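Local structure of PCF11 protein (Saccharomyces cerevisiae, 1SZ9) at residues A[11-16]-A[29-33]. The protein binds the carboxy-terminal domain of RNA polymerase II through its CTD-interacting domain and probably serves in mRNA 3'-end processing. Sequence-based numbering, arbitrary orientation.
Sequences DFNSIL and TLTKL
Leu-30 lays its CD2 methyl over one face of the Phe-12 ring. This CH-pi contact has CD2 3.7 Å from the centroid of the Phe-12 ring, 16° off the ring normal. The Phe-12 side chain leaves its helix with CG anti to the backbone N (chi1 -169°), which carries the ring across to Leu-30. The ring also stacks with Phe-44 and touches Ile-48 on helix 41-54. With an alanine here, Leu-30 CD2 would probably lose its aromatic platform and a gap would open between helices 3-16, 24-36 and 41-54.

Aliphatic contacts continue the interface. The Ile-15 and Leu-30 side chains slide past each other in opposite directions, with Ile-15 CG2 3.7 Å from Leu-30 CD2. The other Ile-15 branch ends in CD1, which meets Leu-33 CD1 tip to tip at 3.8 Å. Phe-12 CD1 and Asp-11 OD2 each lie 4.0 Å from Leu-33 CD1. Leu-30 CD1 reaches Leu-16 CD1 at 3.9 Å, so its two methyls serve different partners. At the margin, Ile-15 CD1 lies near Thr-29 CG2, while Thr-29 OG1 is hydrogen-bonded to Pro-25 O.

No hydrogen bond links the segments. Their axes run nearly antiparallel, at 164°. This is an antiparallel helix hairpin at the N-terminal end of the all-helical, ARM-repeat-like CID fold.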
loop_
_atom_site.group_PDB
_atom_site.type_symbol
_atom_site.label_atom_id
_atom_site.label_comp_id
_atom_site.label_asym_id
_atom_site.label_seq_id
_atom_site.Cartn_x
_atom_site.Cartn_y
_atom_site.Cartn_z
ATOM N N ASP A 11 -16.207 3.649 -9.017
ATOM C CA ASP A 11 -16.529 4.173 -7.705
ATOM C C ASP A 11 -15.270 4.096 -6.828
ATOM O O ASP A 11 -14.988 5.023 -6.057
ATOM C CB ASP A 11 -17.688 3.349 -7.121
ATOM C CG ASP A 11 -18.094 3.784 -5.720
ATOM O OD1 ASP A 11 -18.326 4.992 -5.483
ATOM O OD2 ASP A 11 -18.203 2.898 -4.846
ATOM N N PHE A 12 -14.507 3.007 -6.961
ATOM C CA PHE A 12 -13.270 2.831 -6.173
ATOM C C PHE A 12 -12.294 3.937 -6.571
ATOM O O PHE A 12 -11.738 4.622 -5.710
ATOM C CB PHE A 12 -12.622 1.455 -6.451
ATOM C CG PHE A 12 -11.505 1.086 -5.497
ATOM C CD1 PHE A 12 -11.776 0.456 -4.281
ATOM C CD2 PHE A 12 -10.179 1.351 -5.825
ATOM C CE1 PHE A 12 -10.739 0.086 -3.406
ATOM C CE2 PHE A 12 -9.133 0.987 -4.947
ATOM C CZ PHE A 12 -9.426 0.351 -3.739
ATOM N N ASN A 13 -12.099 4.115 -7.876
ATOM C CA ASN A 13 -11.182 5.148 -8.375
ATOM C C ASN A 13 -11.597 6.549 -7.935
ATOM O O ASN A 13 -10.770 7.354 -7.522
ATOM C CB ASN A 13 -11.108 5.133 -9.910
ATOM C CG ASN A 13 -10.219 4.028 -10.450
ATOM O OD1 ASN A 13 -9.026 3.982 -10.163
ATOM N ND2 ASN A 13 -10.793 3.139 -11.245
ATOM N N SER A 14 -12.890 6.832 -8.035
ATOM C CA SER A 14 -13.426 8.138 -7.673
ATOM C C SER A 14 -13.126 8.496 -6.219
ATOM O O SER A 14 -12.746 9.626 -5.893
ATOM C CB SER A 14 -14.937 8.138 -7.933
ATOM O OG SER A 14 -15.550 9.304 -7.422
ATOM N N ILE A 15 -13.317 7.525 -5.338
ATOM C CA ILE A 15 -13.048 7.729 -3.931
ATOM C C ILE A 15 -11.533 7.900 -3.717
ATOM O O ILE A 15 -11.086 8.793 -2.999
ATOM C CB ILE A 15 -13.585 6.533 -3.122
ATOM C CG1 ILE A 15 -15.118 6.531 -3.201
ATOM C CG2 ILE A 15 -13.085 6.598 -1.680
ATOM C CD1 ILE A 15 -15.776 5.301 -2.600
ATOM N N LEU A 16 -10.747 7.053 -4.368
ATOM C CA LEU A 16 -9.301 7.109 -4.235
ATOM C C LEU A 16 -8.758 8.502 -4.594
ATOM O O LEU A 16 -7.811 8.992 -3.969
ATOM C CB LEU A 16 -8.690 6.031 -5.126
ATOM C CG LEU A 16 -7.210 5.655 -5.064
ATOM C CD1 LEU A 16 -6.698 5.485 -3.631
ATOM C CD2 LEU A 16 -7.062 4.351 -5.845
ATOM N N THR A 29 -13.388 3.079 3.956
ATOM C CA THR A 29 -14.386 2.802 2.933
ATOM C C THR A 29 -13.752 2.029 1.778
ATOM O O THR A 29 -14.362 1.099 1.247
ATOM C CB THR A 29 -15.061 4.112 2.446
ATOM O OG1 THR A 29 -15.811 4.677 3.535
ATOM C CG2 THR A 29 -16.011 3.839 1.276
ATOM N N LEU A 30 -12.530 2.392 1.394
ATOM C CA LEU A 30 -11.840 1.661 0.329
ATOM C C LEU A 30 -11.561 0.202 0.774
ATOM O O LEU A 30 -11.610 -0.723 -0.040
ATOM C CB LEU A 30 -10.513 2.350 -0.030
ATOM C CG LEU A 30 -10.587 3.698 -0.769
ATOM C CD1 LEU A 30 -9.177 4.337 -0.866
ATOM C CD2 LEU A 30 -11.184 3.470 -2.185
ATOM N N THR A 31 -11.275 0.008 2.065
ATOM C CA THR A 31 -10.989 -1.320 2.610
ATOM C C THR A 31 -12.259 -2.186 2.572
ATOM O O THR A 31 -12.202 -3.367 2.252
ATOM C CB THR A 31 -10.475 -1.201 4.072
ATOM O OG1 THR A 31 -9.336 -0.332 4.092
ATOM C CG2 THR A 31 -10.076 -2.581 4.648
ATOM N N LYS A 32 -13.402 -1.586 2.897
ATOM C CA LYS A 32 -14.675 -2.297 2.882
ATOM C C LYS A 32 -15.037 -2.675 1.437
ATOM O O LYS A 32 -15.533 -3.766 1.187
ATOM C CB LYS A 32 -15.775 -1.425 3.503
ATOM C CG LYS A 32 -15.633 -1.229 5.008
ATOM C CD LYS A 32 -16.547 -0.101 5.511
ATOM C CE LYS A 32 -18.016 -0.428 5.276
ATOM N NZ LYS A 32 -18.896 0.622 5.827
ATOM N N LEU A 33 -14.785 -1.776 0.488
ATOM C CA LEU A 33 -15.052 -2.081 -0.917
ATOM C C LEU A 33 -14.162 -3.259 -1.370
ATOM O O LEU A 33 -14.586 -4.118 -2.154
ATOM C CB LEU A 33 -14.765 -0.855 -1.801
ATOM C CG LEU A 33 -15.818 0.266 -1.850
ATOM C CD1 LEU A 33 -15.276 1.487 -2.598
ATOM C CD2 LEU A 33 -17.080 -0.267 -2.556
#